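Local coordinates for protein cell death-related nuclease 4 (PDB 5DK5) that degrades RNA and DNA from the 3' end as a metal-dependent DEDDh-family exonuclease and takes part in apoptotic DNA degradation, at residues 20-25 / 103-108; 47-52 / 200-205; 117-122 / 196-201; 151-156 / 214-219. All coordinates share one frame; numbering follows the deposited sequence.

Contact 1: 20-25 / 103-108; sequences TLLILD and QQWLIT
Leu-22 is the one residue of strand 20-25 that meets helix segment 103-108, and it does so with a single methyl, CD1. That methyl packs against CD2 of Leu-106, Leu-22 CD1 to Leu-106 CD2 being 3.7 Å, and the two leucine side chains lie at a slant to one another. Both leucines place CG opposite their carbonyl carbon (chi1 -57° for Leu-22, -64° for Leu-106), which sends each branched end into the gap between strand and helix. With Trp-105 the meeting is looser: Leu-22 CD1 lies 4.4 Å from Trp-105 CZ3, a slanting approach to the benzo part of the indole.

Everything across this contact is apolar, with no hydrogen bond bridging the segments. The backbones stay well apart, CA of Leu-22 lying 10.2 Å from CA of Leu-106, and the side chains fill the distance.

Helix 95-109 thus covers the face of the central sheet to which Leu-22 points, while Ile-23, on the other face, packs on helix 191-207. Around Leu-22, Ile-46 and Ala-48 of strand 41-50 and Phe-116 and Phe-118 of strand 116-120 continue the apolar layer; Trp-105 also meets the ring of Phe-62 on strand 55-65.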
loop_
_atom_site.group_PDB
_atom_site.type_symbol
_atom_site.label_atom_id
_atom_site.label_comp_id
_atom_site.label_asym_id
_atom_site.label_seq_id
_atom_site.Cartn_x
_atom_site.Cartn_y
_atom_site.Cartn_z
ATOM N N THR B 20 -2.057 38.425 3.929
ATOM C CA THR B 20 -2.744 37.173 3.628
ATOM C C THR B 20 -2.021 35.982 4.250
ATOM O O THR B 20 -0.800 35.863 4.151
ATOM C CB THR B 20 -2.859 36.942 2.108
ATOM O OG1 THR B 20 -3.477 38.077 1.493
ATOM C CG2 THR B 20 -3.684 35.694 1.807
ATOM N N LEU B 21 -2.791 35.110 4.894
ATOM C CA LEU B 21 -2.272 33.862 5.442
ATOM C C LEU B 21 -3.051 32.675 4.884
ATOM O O LEU B 21 -4.276 32.617 4.984
ATOM C CB LEU B 21 -2.345 33.868 6.970
ATOM C CG LEU B 21 -1.479 34.904 7.689
ATOM C CD1 LEU B 21 -1.749 34.864 9.183
ATOM C CD2 LEU B 21 0.000 34.672 7.406
ATOM N N LEU B 22 -2.324 31.730 4.297
ATOM C CA LEU B 22 -2.928 30.545 3.705
ATOM C C LEU B 22 -2.759 29.350 4.630
ATOM O O LEU B 22 -1.657 28.839 4.797
ATOM C CB LEU B 22 -2.301 30.244 2.343
ATOM C CG LEU B 22 -2.368 31.364 1.302
ATOM C CD1 LEU B 22 -1.678 30.932 0.018
ATOM C CD2 LEU B 22 -3.809 31.775 1.025
ATOM N N ILE B 23 -3.855 28.908 5.234
ATOM C CA ILE B 23 -3.810 27.749 6.111
ATOM C C ILE B 23 -3.718 26.488 5.254
ATOM O O ILE B 23 -4.677 26.117 4.582
ATOM C CB ILE B 23 -5.041 27.679 7.033
ATOM C CG1 ILE B 23 -5.066 28.873 7.990
ATOM C CG2 ILE B 23 -5.042 26.384 7.840
ATOM C CD1 ILE B 23 -5.712 30.120 7.419
ATOM N N LEU B 24 -2.558 25.840 5.288
ATOM C CA LEU B 24 -2.266 24.709 4.412
ATOM C C LEU B 24 -2.354 23.376 5.149
ATOM O O LEU B 24 -2.013 23.287 6.329
ATOM C CB LEU B 24 -0.874 24.882 3.796
ATOM C CG LEU B 24 -0.327 23.737 2.944
ATOM C CD1 LEU B 24 0.525 24.298 1.818
ATOM C CD2 LEU B 24 0.495 22.768 3.783
ATOM N N ASP B 25 -2.801 22.340 4.443
ATOM C CA ASP B 25 -2.913 21.005 5.022
ATOM C C ASP B 25 -2.748 19.905 3.977
ATOM O O ASP B 25 -3.441 19.892 2.959
ATOM C CB ASP B 25 -4.259 20.834 5.720
ATOM C CG ASP B 25 -4.400 19.479 6.382
ATOM O OD1 ASP B 25 -4.760 18.504 5.689
ATOM O OD2 ASP B 25 -4.146 19.388 7.598
ATOM N N GLN B 103 -0.121 26.344 -8.202
ATOM C CA GLN B 103 0.679 27.515 -8.543
ATOM C C GLN B 103 -0.138 28.533 -9.332
ATOM O O GLN B 103 -0.043 29.737 -9.091
ATOM C CB GLN B 103 1.916 27.107 -9.340
ATOM C CG GLN B 103 2.947 26.347 -8.526
ATOM C CD GLN B 103 4.241 26.139 -9.280
ATOM O OE1 GLN B 103 4.300 25.364 -10.234
ATOM N NE2 GLN B 103 5.287 26.838 -8.859
ATOM N N GLN B 104 -0.939 28.049 -10.276
ATOM C CA GLN B 104 -1.800 28.927 -11.058
ATOM C C GLN B 104 -2.839 29.600 -10.167
ATOM O O GLN B 104 -3.188 30.763 -10.372
ATOM C CB GLN B 104 -2.489 28.144 -12.177
ATOM C CG GLN B 104 -3.404 28.988 -13.050
ATOM C CD GLN B 104 -2.684 30.166 -13.668
ATOM O OE1 GLN B 104 -1.591 30.020 -14.217
ATOM N NE2 GLN B 104 -3.283 31.345 -13.570
ATOM N N TRP B 105 -3.326 28.858 -9.178
ATOM C CA TRP B 105 -4.302 29.377 -8.227
ATOM C C TRP B 105 -3.747 30.585 -7.479
ATOM O O TRP B 105 -4.451 31.572 -7.273
ATOM C CB TRP B 105 -4.706 28.277 -7.244
ATOM C CG TRP B 105 -5.747 28.679 -6.244
ATOM C CD1 TRP B 105 -7.062 28.945 -6.490
ATOM C CD2 TRP B 105 -5.563 28.834 -4.831
ATOM N NE1 TRP B 105 -7.707 29.265 -5.319
ATOM C CE2 TRP B 105 -6.809 29.203 -4.287
ATOM C CE3 TRP B 105 -4.465 28.700 -3.975
ATOM C CZ2 TRP B 105 -6.988 29.441 -2.924
ATOM C CZ3 TRP B 105 -4.645 28.938 -2.623
ATOM C CH2 TRP B 105 -5.896 29.306 -2.111
ATOM N N LEU B 106 -2.480 30.509 -7.080
ATOM C CA LEU B 106 -1.820 31.631 -6.422
ATOM C C LEU B 106 -1.760 32.842 -7.346
ATOM O O LEU B 106 -1.989 33.974 -6.916
ATOM C CB LEU B 106 -0.406 31.245 -5.979
ATOM C CG LEU B 106 -0.288 30.148 -4.917
ATOM C CD1 LEU B 106 1.170 29.787 -4.698
ATOM C CD2 LEU B 106 -0.934 30.581 -3.608
ATOM N N ILE B 107 -1.453 32.600 -8.617
ATOM C CA ILE B 107 -1.384 33.675 -9.600
ATOM C C ILE B 107 -2.766 34.278 -9.823
ATOM O O ILE B 107 -2.911 35.500 -9.883
ATOM C CB ILE B 107 -0.806 33.183 -10.945
ATOM C CG1 ILE B 107 0.630 32.698 -10.741
ATOM C CG2 ILE B 107 -0.849 34.299 -12.001
ATOM C CD1 ILE B 107 1.300 32.170 -11.993
ATOM N N THR B 108 -3.775 33.419 -9.943
ATOM C CA THR B 108 -5.142 33.873 -10.165
ATOM C C THR B 108 -5.619 34.766 -9.025
ATOM O O THR B 108 -6.347 35.730 -9.249
ATOM C CB THR B 108 -6.113 32.687 -10.316
ATOM O OG1 THR B 108 -5.666 31.834 -11.376
ATOM C CG2 THR B 108 -7.522 33.175 -10.631
#

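Contact 2: 47-52 / 200-205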
loop_
_atom_site.group_PDB
_atom_site.type_symbol
_atom_site.label_atom_id
_atom_site.label_comp_id
_atom_site.label_asym_id
_atom_site.label_seq_id
_atom_site.Cartn_x
_atom_site.Cartn_y
_atom_site.Cartn_z
ATOM N N VAL B 47 -7.038 27.144 2.834
ATOM C CA VAL B 47 -8.041 28.182 3.045
ATOM C C VAL B 47 -7.329 29.487 3.386
ATOM O O VAL B 47 -6.346 29.496 4.128
ATOM C CB VAL B 47 -9.042 27.814 4.165
ATOM C CG1 VAL B 47 -8.337 27.676 5.505
ATOM C CG2 VAL B 47 -10.155 28.852 4.248
ATOM N N ALA B 48 -7.827 30.587 2.831
ATOM C CA ALA B 48 -7.183 31.883 2.989
ATOM C C ALA B 48 -7.739 32.637 4.193
ATOM O O ALA B 48 -8.929 32.556 4.493
ATOM C CB ALA B 48 -7.352 32.706 1.726
ATOM N N TYR B 49 -6.862 33.362 4.880
ATOM C CA TYR B 49 -7.261 34.225 5.987
ATOM C C TYR B 49 -6.834 35.662 5.720
ATOM O O TYR B 49 -5.660 35.938 5.478
ATOM C CB TYR B 49 -6.661 33.734 7.303
ATOM C CG TYR B 49 -6.918 34.662 8.467
ATOM C CD1 TYR B 49 -8.179 34.755 9.042
ATOM C CD2 TYR B 49 -5.900 35.443 8.995
ATOM C CE1 TYR B 49 -8.419 35.603 10.107
ATOM C CE2 TYR B 49 -6.131 36.293 10.060
ATOM C CZ TYR B 49 -7.390 36.368 10.611
ATOM O OH TYR B 49 -7.624 37.210 11.670
ATOM N N ASP B 50 -7.805 36.570 5.760
ATOM C CA ASP B 50 -7.557 37.989 5.540
ATOM C C ASP B 50 -7.137 38.633 6.858
ATOM O O ASP B 50 -7.950 38.788 7.769
ATOM C CB ASP B 50 -8.812 38.659 4.970
ATOM C CG ASP B 50 -8.575 40.100 4.544
ATOM O OD1 ASP B 50 -8.000 40.879 5.329
ATOM O OD2 ASP B 50 -8.975 40.458 3.417
ATOM N N VAL B 51 -5.863 39.003 6.957
ATOM C CA VAL B 51 -5.315 39.489 8.220
ATOM C C VAL B 51 -5.836 40.882 8.589
ATOM O O VAL B 51 -6.324 41.070 9.700
ATOM C CB VAL B 51 -3.766 39.502 8.194
ATOM C CG1 VAL B 51 -3.204 40.154 9.457
ATOM C CG2 VAL B 51 -3.231 38.090 8.041
ATOM N N PRO B 52 -5.735 41.862 7.671
ATOM C CA PRO B 52 -6.229 43.195 8.044
ATOM C C PRO B 52 -7.713 43.227 8.403
ATOM O O PRO B 52 -8.093 43.889 9.368
ATOM C CB PRO B 52 -5.973 44.031 6.785
ATOM C CG PRO B 52 -4.900 43.323 6.066
ATOM C CD PRO B 52 -5.118 41.873 6.332
ATOM N N THR B 200 -9.653 28.912 12.374
ATOM C CA THR B 200 -10.435 29.439 13.487
ATOM C C THR B 200 -9.549 29.636 14.714
ATOM O O THR B 200 -9.681 30.627 15.431
ATOM C CB THR B 200 -11.605 28.506 13.842
ATOM O OG1 THR B 200 -12.397 28.268 12.672
ATOM C CG2 THR B 200 -12.482 29.120 14.924
ATOM N N ILE B 201 -8.650 28.687 14.947
ATOM C CA ILE B 201 -7.673 28.808 16.022
ATOM C C ILE B 201 -6.794 30.029 15.779
ATOM O O ILE B 201 -6.587 30.843 16.678
ATOM C CB ILE B 201 -6.793 27.545 16.134
ATOM C CG1 ILE B 201 -7.625 26.362 16.632
ATOM C CG2 ILE B 201 -5.621 27.772 17.092
ATOM C CD1 ILE B 201 -6.988 25.013 16.367
ATOM N N LEU B 202 -6.283 30.142 14.556
ATOM C CA LEU B 202 -5.440 31.267 14.166
ATOM C C LEU B 202 -6.142 32.592 14.434
ATOM O O LEU B 202 -5.547 33.522 14.973
ATOM C CB LEU B 202 -5.065 31.159 12.685
ATOM C CG LEU B 202 -4.343 32.353 12.056
ATOM C CD1 LEU B 202 -2.994 32.583 12.713
ATOM C CD2 LEU B 202 -4.182 32.141 10.562
ATOM N N GLN B 203 -7.416 32.665 14.059
ATOM C CA GLN B 203 -8.211 33.871 14.247
ATOM C C GLN B 203 -8.369 34.197 15.727
ATOM O O GLN B 203 -8.088 35.314 16.162
ATOM C CB GLN B 203 -9.588 33.703 13.599
ATOM C CG GLN B 203 -10.462 34.946 13.645
ATOM C CD GLN B 203 -11.780 34.754 12.922
ATOM O OE1 GLN B 203 -12.472 33.755 13.121
ATOM N NE2 GLN B 203 -12.132 35.709 12.068
ATOM N N ARG B 204 -8.822 33.211 16.496
ATOM C CA ARG B 204 -9.033 33.386 17.929
ATOM C C ARG B 204 -7.744 33.785 18.633
ATOM O O ARG B 204 -7.764 34.565 19.585
ATOM C CB ARG B 204 -9.592 32.101 18.547
ATOM C CG ARG B 204 -9.713 32.122 20.070
ATOM C CD ARG B 204 -10.652 33.213 20.561
ATOM N NE ARG B 204 -12.043 32.937 20.215
ATOM C CZ ARG B 204 -12.870 32.192 20.945
ATOM N NH1 ARG B 204 -12.461 31.633 22.078
ATOM N NH2 ARG B 204 -14.117 32.003 20.537
ATOM N N MET B 205 -6.624 33.247 18.164
ATOM C CA MET B 205 -5.339 33.513 18.793
ATOM C C MET B 205 -4.958 34.990 18.715
ATOM O O MET B 205 -4.561 35.575 19.722
ATOM C CB MET B 205 -4.244 32.653 18.160
ATOM C CG MET B 205 -4.182 31.246 18.732
ATOM S SD MET B 205 -2.953 30.190 17.943
ATOM C CE MET B 205 -1.435 31.050 18.351
#
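The ring of Tyr-49 carries the whole contact from the strand side, touching Leu-202 through CD2 and Gln-203 through CE1 and OH. The apolar part is a methyl against the ring: Tyr-49 CD2 and Leu-202 CD2 are 4.0 Å apart, approaching at a slant. Leu-202 has CG anti to its own backbone N (chi1 172°), which carries the isobutyl end from the helix over to the tyrosine.

The second part is made by the aliphatic stem of Gln-203. Its CG lies 4.1 Å from Tyr-49 OH, and CB is equally far, 4.1 Å, from Tyr-49 CE1. The glutamine chain runs extended at about a right angle to the tyrosine side chain, and its amide plane stands 90° to the ring.

Here the helix 191-207 lies against one face of the mixed sheet of an RNase H-like exonuclease domain, and Tyr-49, near the end of strand 41-50, bridges the space between them; the closest CA atoms, those of Tyr-49 and Gln-203, are 8.3 Å apart.

Polar groups find their partners in the turn that follows the strand. Tyr-49 OH is hydrogen-bonded to OD1 of Asp-54, which helps fix the ring's outer end, and NE2 of Gln-203 makes a weak bond to Asp-54 O. A leucine in place of the tyrosine would probably leave that Asp-54 carboxylate without its hydroxyl partner and open a gap beside the stem of Gln-203. Ile-56 of strand 55-65 touches both Tyr-49 and Gln-203.

Contact 3: 117-122 / 196-201; sequences AFVCDS and LNIATI
Strand 117-120 and the two residues after it pass beside helix segment 196-201, the backbones closing to 6.7 Å between CA of Asp-121 and CA of Ile-198. Ile-198 supplies all the helix side of the contact and divides its branches between two neighbours. Its CG2 goes to the strand, 4.1 Å from Val-119 CG1, the two side chains lying alongside, pointed opposite ways. The longer branch goes to the residue just beyond the strand: Ile-198 CD1 is 3.7 Å from Asp-121 CB, and CG1 of the same isoleucine is 4.0 Å from that CB. CG1 stands opposite the carbonyl carbon (chi1 -67°) and the chain runs on extended (chi2 167°), which carries CD1 across Asp-121 at about a right angle; it meets the methylene more closely than the carboxylate.

This is helix-on-sheet packing in the core of the RNase H-like exonuclease fold, close to its metal centre: the Ile-198 side chain comes within about 5 Å of those of Asp-25 and Asp-194, both magnesium ligands. A glycine here would probably open a gap between helix and sheet, leaving Val-119 CG1 and the methylene of Asp-121 without their apolar cover.

Asp-121 also faces a pocket, its side chain lying about 4 Å from the bound MES inhibitor. Its carboxylate comes close to that of Asp-125, while its backbone O accepts a hydrogen bond from Asn-172 ND2. The CG2 that meets Val-119 also packs on Ile-23 of strand 20-28.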
loop_
_atom_site.group_PDB
_atom_site.type_symbol
_atom_site.label_atom_id
_atom_site.label_comp_id
_atom_site.label_asym_id
_atom_site.label_seq_id
_atom_site.Cartn_x
_atom_site.Cartn_y
_atom_site.Cartn_z
ATOM N N ALA B 117 2.111 34.091 3.617
ATOM C CA ALA B 117 2.800 32.970 4.250
ATOM C C ALA B 117 1.826 31.849 4.581
ATOM O O ALA B 117 0.652 32.092 4.864
ATOM C CB ALA B 117 3.517 33.433 5.504
ATOM N N PHE B 118 2.326 30.618 4.545
ATOM C CA PHE B 118 1.509 29.457 4.862
ATOM C C PHE B 118 1.501 29.188 6.362
ATOM O O PHE B 118 2.503 29.396 7.046
ATOM C CB PHE B 118 2.010 28.224 4.106
ATOM C CG PHE B 118 1.764 28.286 2.628
ATOM C CD1 PHE B 118 0.534 27.932 2.105
ATOM C CD2 PHE B 118 2.759 28.708 1.763
ATOM C CE1 PHE B 118 0.301 27.993 0.745
ATOM C CE2 PHE B 118 2.531 28.773 0.404
ATOM C CZ PHE B 118 1.301 28.415 -0.106
ATOM N N VAL B 119 0.355 28.735 6.859
ATOM C CA VAL B 119 0.191 28.381 8.263
ATOM C C VAL B 119 -0.151 26.901 8.382
ATOM O O VAL B 119 -1.000 26.392 7.649
ATOM C CB VAL B 119 -0.914 29.220 8.930
ATOM C CG1 VAL B 119 -1.040 28.869 10.408
ATOM C CG2 VAL B 119 -0.631 30.707 8.751
ATOM N N CYS B 120 0.519 26.218 9.305
ATOM C CA CYS B 120 0.279 24.800 9.547
ATOM C C CYS B 120 0.232 24.547 11.048
ATOM O O CYS B 120 0.646 25.396 11.839
ATOM C CB CYS B 120 1.365 23.947 8.887
ATOM S SG CYS B 120 1.550 24.221 7.108
ATOM N N ASP B 121 -0.275 23.382 11.440
ATOM C CA ASP B 121 -0.382 23.040 12.854
ATOM C C ASP B 121 0.889 22.357 13.358
ATOM O O ASP B 121 1.021 22.082 14.548
ATOM C CB ASP B 121 -1.598 22.145 13.095
ATOM C CG ASP B 121 -1.460 20.780 12.454
ATOM O OD1 ASP B 121 -0.745 20.659 11.437
ATOM O OD2 ASP B 121 -2.078 19.827 12.969
ATOM N N SER B 122 1.823 22.092 12.449
ATOM C CA SER B 122 3.109 21.508 12.818
ATOM C C SER B 122 4.098 21.644 11.668
ATOM O O SER B 122 3.774 22.203 10.622
ATOM C CB SER B 122 2.953 20.033 13.207
ATOM O OG SER B 122 2.612 19.238 12.084
ATOM N N LEU B 196 -9.943 24.455 8.362
ATOM C CA LEU B 196 -10.934 25.302 9.012
ATOM C C LEU B 196 -10.661 25.431 10.507
ATOM O O LEU B 196 -10.796 26.514 11.075
ATOM C CB LEU B 196 -12.341 24.746 8.778
ATOM C CG LEU B 196 -12.847 24.789 7.334
ATOM C CD1 LEU B 196 -14.165 24.040 7.206
ATOM C CD2 LEU B 196 -13.000 26.220 6.839
ATOM N N ASN B 197 -10.277 24.329 11.142
ATOM C CA ASN B 197 -9.958 24.347 12.565
ATOM C C ASN B 197 -8.736 25.212 12.853
ATOM O O ASN B 197 -8.744 26.018 13.782
ATOM C CB ASN B 197 -9.722 22.927 13.084
ATOM C CG ASN B 197 -11.013 22.209 13.420
ATOM O OD1 ASN B 197 -11.702 22.566 14.377
ATOM N ND2 ASN B 197 -11.345 21.186 12.639
ATOM N N ILE B 198 -7.692 25.045 12.049
ATOM C CA ILE B 198 -6.472 25.827 12.209
ATOM C C ILE B 198 -6.759 27.307 11.973
ATOM O O ILE B 198 -6.235 28.170 12.679
ATOM C CB ILE B 198 -5.366 25.349 11.245
ATOM C CG1 ILE B 198 -4.904 23.942 11.628
ATOM C CG2 ILE B 198 -4.170 26.303 11.269
ATOM C CD1 ILE B 198 -4.041 23.261 10.578
ATOM N N ALA B 199 -7.592 27.591 10.977
ATOM C CA ALA B 199 -7.951 28.966 10.644
ATOM C C ALA B 199 -8.700 29.633 11.794
ATOM O O ALA B 199 -8.419 30.778 12.145
ATOM C CB ALA B 199 -8.789 28.999 9.378
ATOM N N THR B 200 -9.653 28.912 12.374
ATOM C CA THR B 200 -10.435 29.439 13.487
ATOM C C THR B 200 -9.549 29.636 14.714
ATOM O O THR B 200 -9.681 30.627 15.431
ATOM C CB THR B 200 -11.605 28.506 13.842
ATOM O OG1 THR B 200 -12.397 28.268 12.672
ATOM C CG2 THR B 200 -12.482 29.120 14.924
ATOM N N ILE B 201 -8.650 28.687 14.947
ATOM C CA ILE B 201 -7.673 28.808 16.022
ATOM C C ILE B 201 -6.794 30.029 15.779
ATOM O O ILE B 201 -6.587 30.843 16.678
ATOM C CB ILE B 201 -6.793 27.545 16.134
ATOM C CG1 ILE B 201 -7.625 26.362 16.632
ATOM C CG2 ILE B 201 -5.621 27.772 17.092
ATOM C CD1 ILE B 201 -6.988 25.013 16.367
#

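Contact 4: 151-156 / 214-219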
loop_
_atom_site.group_PDB
_atom_site.type_symbol
_atom_site.label_atom_id
_atom_site.label_comp_id
_atom_site.label_asym_id
_atom_site.label_seq_id
_atom_site.Cartn_x
_atom_site.Cartn_y
_atom_site.Cartn_z
ATOM N N LEU B 151 1.912 27.122 13.769
ATOM C CA LEU B 151 0.937 27.725 14.670
ATOM C C LEU B 151 1.015 27.134 16.074
ATOM O O LEU B 151 0.732 27.819 17.057
ATOM C CB LEU B 151 -0.479 27.554 14.116
ATOM C CG LEU B 151 -1.550 28.427 14.775
ATOM C CD1 LEU B 151 -1.308 29.896 14.477
ATOM C CD2 LEU B 151 -2.936 28.018 14.311
ATOM N N TYR B 152 1.396 25.863 16.166
ATOM C CA TYR B 152 1.481 25.190 17.457
ATOM C C TYR B 152 2.647 25.737 18.267
ATOM O O TYR B 152 2.609 25.761 19.497
ATOM C CB TYR B 152 1.637 23.681 17.277
ATOM C CG TYR B 152 1.600 22.919 18.580
ATOM C CD1 TYR B 152 0.394 22.646 19.208
ATOM C CD2 TYR B 152 2.769 22.475 19.185
ATOM C CE1 TYR B 152 0.350 21.953 20.400
ATOM C CE2 TYR B 152 2.735 21.779 20.379
ATOM C CZ TYR B 152 1.523 21.521 20.981
ATOM O OH TYR B 152 1.482 20.829 22.170
ATOM N N LYS B 153 3.688 26.166 17.565
ATOM C CA LYS B 153 4.847 26.757 18.213
ATOM C C LYS B 153 4.480 28.097 18.845
ATOM O O LYS B 153 4.954 28.435 19.929
ATOM C CB LYS B 153 5.981 26.938 17.209
ATOM C CG LYS B 153 7.249 27.515 17.803
ATOM C CD LYS B 153 8.316 27.658 16.736
ATOM C CE LYS B 153 9.570 28.312 17.282
ATOM N NZ LYS B 153 10.563 28.525 16.205
ATOM N N ILE B 154 3.633 28.858 18.160
ATOM C CA ILE B 154 3.141 30.123 18.693
ATOM C C ILE B 154 2.211 29.844 19.865
ATOM O O ILE B 154 2.224 30.556 20.869
ATOM C CB ILE B 154 2.397 30.943 17.620
ATOM C CG1 ILE B 154 3.303 31.158 16.404
ATOM C CG2 ILE B 154 1.928 32.282 18.196
ATOM C CD1 ILE B 154 2.634 31.862 15.253
ATOM N N PHE B 155 1.408 28.796 19.723
ATOM C CA PHE B 155 0.491 28.371 20.771
ATOM C C PHE B 155 1.246 28.020 22.048
ATOM O O PHE B 155 0.757 28.258 23.152
ATOM C CB PHE B 155 -0.333 27.178 20.290
ATOM C CG PHE B 155 -1.141 26.522 21.368
ATOM C CD1 PHE B 155 -2.240 27.162 21.916
ATOM C CD2 PHE B 155 -0.814 25.255 21.820
ATOM C CE1 PHE B 155 -2.989 26.555 22.904
ATOM C CE2 PHE B 155 -1.560 24.642 22.808
ATOM C CZ PHE B 155 -2.650 25.293 23.350
ATOM N N THR B 156 2.439 27.453 21.891
ATOM C CA THR B 156 3.296 27.144 23.029
ATOM C C THR B 156 3.688 28.423 23.765
ATOM O O THR B 156 3.621 28.487 24.993
ATOM C CB THR B 156 4.571 26.394 22.588
ATOM O OG1 THR B 156 4.217 25.097 22.098
ATOM C CG2 THR B 156 5.550 26.236 23.750
ATOM N N VAL B 214 6.157 34.213 10.617
ATOM C CA VAL B 214 7.054 33.120 10.252
ATOM C C VAL B 214 8.011 32.825 11.407
ATOM O O VAL B 214 8.777 33.696 11.821
ATOM C CB VAL B 214 7.862 33.456 8.976
ATOM C CG1 VAL B 214 8.987 32.445 8.745
ATOM C CG2 VAL B 214 6.940 33.523 7.760
ATOM N N ASN B 215 7.956 31.598 11.922
ATOM C CA ASN B 215 8.798 31.189 13.044
ATOM C C ASN B 215 9.661 29.968 12.725
ATOM O O ASN B 215 10.458 29.531 13.556
ATOM C CB ASN B 215 7.932 30.903 14.274
ATOM C CG ASN B 215 6.806 29.930 13.986
ATOM O OD1 ASN B 215 6.730 29.345 12.906
ATOM N ND2 ASN B 215 5.925 29.746 14.962
ATOM N N GLU B 216 9.498 29.422 11.523
ATOM C CA GLU B 216 10.308 28.292 11.076
ATOM C C GLU B 216 10.765 28.476 9.634
ATOM O O GLU B 216 10.002 28.927 8.778
ATOM C CB GLU B 216 9.529 26.980 11.217
ATOM C CG GLU B 216 9.350 26.528 12.662
ATOM C CD GLU B 216 8.848 25.100 12.781
ATOM O OE1 GLU B 216 8.600 24.459 11.738
ATOM O OE2 GLU B 216 8.701 24.615 13.923
ATOM N N LEU B 217 12.027 28.130 9.387
ATOM C CA LEU B 217 12.627 28.215 8.062
ATOM C C LEU B 217 13.268 26.880 7.701
ATOM O O LEU B 217 13.685 26.130 8.583
ATOM C CB LEU B 217 13.680 29.323 8.009
ATOM C CG LEU B 217 13.298 30.694 8.570
ATOM C CD1 LEU B 217 14.546 31.539 8.757
ATOM C CD2 LEU B 217 12.310 31.396 7.658
ATOM N N LEU B 218 13.345 26.592 6.406
ATOM C CA LEU B 218 14.025 25.397 5.922
ATOM C C LEU B 218 15.370 25.765 5.306
ATOM O O LEU B 218 15.432 26.480 4.303
ATOM C CB LEU B 218 13.156 24.657 4.902
ATOM C CG LEU B 218 11.832 24.083 5.415
ATOM C CD1 LEU B 218 11.187 23.224 4.335
ATOM C CD2 LEU B 218 12.022 23.275 6.697
ATOM N N THR B 219 16.442 25.274 5.924
ATOM C CA THR B 219 17.804 25.558 5.482
ATOM C C THR B 219 18.504 24.277 5.039
ATOM O O THR B 219 18.040 23.175 5.329
ATOM C CB THR B 219 18.629 26.225 6.595
ATOM O OG1 THR B 219 18.707 25.350 7.727
ATOM C CG2 THR B 219 17.995 27.544 7.017
#
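Lys-153 and Asn-215 lie alongside each other and point opposite ways, the lysine reaching out from its helix as the asparagine reaches in from the residue just before strand 216-219. The lysine is extended throughout, from CG anti to the backbone N (chi1 -178°) to the ammonium, and its stem runs past the asparagine amide: Lys-153 CB and CD are each 3.6 Å from Asn-215 ND2. At the far end, Lys-153 NZ donates a 2.8 Å hydrogen bond to the backbone O of Asn-215, tilted 32° from the carbonyl plane. Thr-256 OG1 also pairs with this nitrogen, so the ammonium is held at two points.

Ile-154 comes to the same amide at a slant, its CG1 3.3 Å from Asn-215 ND2. The amide is thus bordered by the carbons of two helix residues, while its oxygen, OD1, accepts from Asn-150 N just before the helix. Glu-216 sits farther off: OE2 is 4.2 Å from Lys-153 CD and 4.9 Å from Lys-153 NZ, and is hydrogen-bonded to Asn-150 ND2. The nearby positive charge would probably favour an ionised carboxylate.

Asn-215 and Glu-216 both face Tyr-148, the geometry of a classic beta bulge, placed where strand 216-219 enters the sheet antiparallel to strand 147-150 and next to helix 151-161.

All four contacts join one mixed sheet to the helices packed on it. Strand 20-28, lying between strands 41-50 and 116-120, links three of them: Leu-21 O to Tyr-49 N (2.7 Å) ties contact 1 to contact 2, and Leu-22 O to Val-119 N (2.9 Å) ties it to contact 3. Contacts 2 and 3 share Thr-200 and Ile-201 of helix 191-207, their centres 8 Å apart. Contact 4 follows through Cys-120 O to Leu-151 N (2.9 Å), and Leu-151 also packs on Leu-202. In contact 3 the Ile-198 side chain is about 5 Å from those of Asp-25 and Asp-194, and the Asp-121 side chain about 4 Å from MES; in contact 4 the side chain of Glu-216 is about 14 Å from the magnesium ion.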